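PDB 2XR1: transcription termination factor FttA from Methanosarcina mazei, which probably ends transcription across the genome by cutting nascent RNA at the polymerase exit channel, as a zinc-dependent nuclease of the metallo-beta-lactamase superfamily. Local coordinates for residues 495-498 / 499-503. Numbering follows the deposited sequence.
Sequences RQKI and IQNPQ
Gln496 and Gln500 meet one turn apart at the C-terminal end of helix 492-500, in the beta-CASP region, a worked example of how an alpha-helix ends and gives way to a loop. Three i to i+4 backbone bonds run through it: Ile499 N to Arg495 O, Gln500 N to Gln496 O at 2.6 Å and nearly straight (172°), and a weak one from Asn501 N to Lys497 O at 3.3 Å. Asn501 is where helical backbone angles end, and Pro502 follows.

Among the polar side chains, Gln496 folds back at chi2 (-69°), and its OE1 accepts a weak bond from Gln500 NE2 at 3.4 Å, the two amide planes being turned 79° apart. Farther along, the Lys497 chain, extended as far as CE, crosses the Asn501 amide at an angle and bends at its last torsion, leaving NZ 3.4 Å from Asn501 ND2, two donors without a bond. Arg495 leads away from the turn, its NE in a salt bridge with Asp448 OD2. Arg495 and Ile498 both pack on Tyr522, so this buried side of the helix lies against helix 518-526.

A carbon-to-carbon approach is made by Ile499, whose CD1 lies 4.2 Å from Arg495 CG; the same methyl is 3.9 Å from the amide nitrogen NE2 of Gln496.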
ATOM      1  N   ARG B 495      -8.444  12.219  46.865  1.00 74.32           N
ATOM      2  CA  ARG B 495      -7.162  11.524  46.693  1.00 72.25           C
ATOM      3  C   ARG B 495      -6.184  11.807  47.837  1.00 75.29           C
ATOM      4  O   ARG B 495      -5.588  10.888  48.399  1.00 73.83           O
ATOM      5  CB  ARG B 495      -6.519  11.936  45.364  1.00 71.55           C
ATOM      6  CG  ARG B 495      -5.327  11.099  44.973  1.00 69.33           C
ATOM      7  CD  ARG B 495      -4.982  11.229  43.491  1.00 67.85           C
ATOM      8  NE  ARG B 495      -6.135  11.003  42.628  1.00 65.79           N
ATOM      9  CZ  ARG B 495      -6.713  11.911  41.841  1.00 67.55           C
ATOM     10  NH1 ARG B 495      -6.256  13.148  41.769  1.00 70.08           N
ATOM     11  NH2 ARG B 495      -7.761  11.559  41.097  1.00 67.16           N
ATOM     12  N   GLN B 496      -6.034  13.082  48.180  1.00 79.56           N
ATOM     13  CA  GLN B 496      -5.081  13.475  49.211  1.00 83.46           C
ATOM     14  C   GLN B 496      -5.408  12.876  50.576  1.00 84.07           C
ATOM     15  O   GLN B 496      -4.499  12.582  51.342  1.00 85.61           O
ATOM     16  CB  GLN B 496      -4.984  14.995  49.315  1.00 88.72           C
ATOM     17  CG  GLN B 496      -4.394  15.658  48.069  1.00 89.28           C
ATOM     18  CD  GLN B 496      -2.906  15.357  47.863  1.00 88.72           C
ATOM     19  OE1 GLN B 496      -2.071  15.715  48.693  1.00 92.06           O
ATOM     20  NE2 GLN B 496      -2.574  14.735  46.741  1.00 83.43           N
ATOM     21  N   LYS B 497      -6.691  12.670  50.864  1.00 83.16           N
ATOM     22  CA  LYS B 497      -7.112  12.095  52.147  1.00 84.06           C
ATOM     23  C   LYS B 497      -6.690  10.645  52.305  1.00 79.86           C
ATOM     24  O   LYS B 497      -6.423  10.207  53.434  1.00 81.53           O
ATOM     25  CB  LYS B 497      -8.634  12.202  52.347  1.00 84.69           C
ATOM     26  CG  LYS B 497      -9.152  11.537  53.646  1.00 87.11           C
ATOM     27  CD  LYS B 497     -10.620  11.845  53.931  1.00 89.59           C
ATOM     28  CE  LYS B 497     -11.135  11.074  55.156  1.00 91.36           C
ATOM     29  NZ  LYS B 497     -10.277  11.216  56.374  1.00 94.49           N
ATOM     30  N   ILE B 498      -6.651   9.905  51.194  1.00 74.39           N
ATOM     31  CA  ILE B 498      -6.122   8.542  51.205  1.00 70.77           C
ATOM     32  C   ILE B 498      -4.634   8.612  51.461  1.00 72.25           C
ATOM     33  O   ILE B 498      -4.101   7.831  52.248  1.00 72.29           O
ATOM     34  CB  ILE B 498      -6.358   7.777  49.863  1.00 65.92           C
ATOM     35  CG1 ILE B 498      -7.834   7.505  49.659  1.00 64.60           C
ATOM     36  CG2 ILE B 498      -5.607   6.426  49.830  1.00 61.67           C
ATOM     37  CD1 ILE B 498      -8.191   7.336  48.217  1.00 63.42           C
ATOM     38  N   ILE B 499      -3.984   9.562  50.789  1.00 73.60           N
ATOM     39  CA  ILE B 499      -2.539   9.772  50.890  1.00 76.10           C
ATOM     40  C   ILE B 499      -2.082  10.285  52.283  1.00 81.11           C
ATOM     41  O   ILE B 499      -1.199   9.706  52.909  1.00 81.59           O
ATOM     42  CB  ILE B 499      -2.050  10.748  49.771  1.00 76.98           C
ATOM     43  CG1 ILE B 499      -2.145  10.077  48.397  1.00 72.52           C
ATOM     44  CG2 ILE B 499      -0.618  11.208  50.030  1.00 80.66           C
ATOM     45  CD1 ILE B 499      -1.740  10.974  47.221  1.00 73.58           C
ATOM     46  N   GLN B 500      -2.686  11.367  52.757  1.00 85.11           N
ATOM     47  CA  GLN B 500      -2.276  11.985  54.034  1.00 90.76           C
ATOM     48  C   GLN B 500      -2.540  11.099  55.261  1.00 91.15           C
ATOM     49  O   GLN B 500      -1.797  11.153  56.238  1.00 94.82           O
ATOM     50  CB  GLN B 500      -2.934  13.355  54.212  1.00 94.81           C
ATOM     51  CG  GLN B 500      -1.988  14.549  53.992  1.00100.27           C
ATOM     52  CD  GLN B 500      -1.686  14.823  52.521  1.00 98.70           C
ATOM     53  OE1 GLN B 500      -1.253  13.932  51.775  1.00 92.24           O
ATOM     54  NE2 GLN B 500      -1.893  16.080  52.107  1.00102.31           N
ATOM     55  N   ASN B 501      -3.587  10.282  55.207  1.00 88.02           N
ATOM     56  CA  ASN B 501      -3.857   9.301  56.250  1.00 88.20           C
ATOM     57  C   ASN B 501      -3.586   7.879  55.743  1.00 83.14           C
ATOM     58  O   ASN B 501      -4.504   7.068  55.683  1.00 79.86           O
ATOM     59  CB  ASN B 501      -5.325   9.399  56.711  1.00 88.66           C
ATOM     60  CG  ASN B 501      -5.696  10.769  57.256  1.00 95.09           C
ATOM     61  OD1 ASN B 501      -4.940  11.404  58.017  1.00100.16           O
ATOM     62  ND2 ASN B 501      -6.898  11.222  56.902  1.00 96.59           N
ATOM     63  N   PRO B 502      -2.327   7.545  55.393  1.00 82.89           N
ATOM     64  CA  PRO B 502      -2.225   6.134  54.934  1.00 78.50           C
ATOM     65  C   PRO B 502      -2.747   5.157  55.984  1.00 79.10           C
ATOM     66  O   PRO B 502      -2.616   5.375  57.204  1.00 83.35           O
ATOM     67  CB  PRO B 502      -0.727   5.913  54.676  1.00 78.38           C
ATOM     68  CG  PRO B 502      -0.104   7.291  54.723  1.00 83.56           C
ATOM     69  CD  PRO B 502      -1.002   8.160  55.588  1.00 86.27           C
ATOM     70  N   GLN B 503      -3.343   4.090  55.490  1.00 75.19           N
ATOM     71  CA  GLN B 503      -4.122   3.192  56.301  1.00 75.56           C
ATOM     72  C   GLN B 503      -4.368   1.991  55.419  1.00 71.03           C
ATOM     73  O   GLN B 503      -4.738   2.167  54.269  1.00 67.85           O
ATOM     74  CB  GLN B 503      -5.430   3.878  56.673  1.00 77.28           C
ATOM     75  CG  GLN B 503      -6.271   3.152  57.684  1.00 79.81           C
ATOM     76  CD  GLN B 503      -7.160   4.105  58.468  1.00 84.46           C
ATOM     77  OE1 GLN B 503      -7.890   4.910  57.881  1.00 85.48           O
ATOM     78  NE2 GLN B 503      -7.104   4.019  59.794  1.00 86.66           N
TER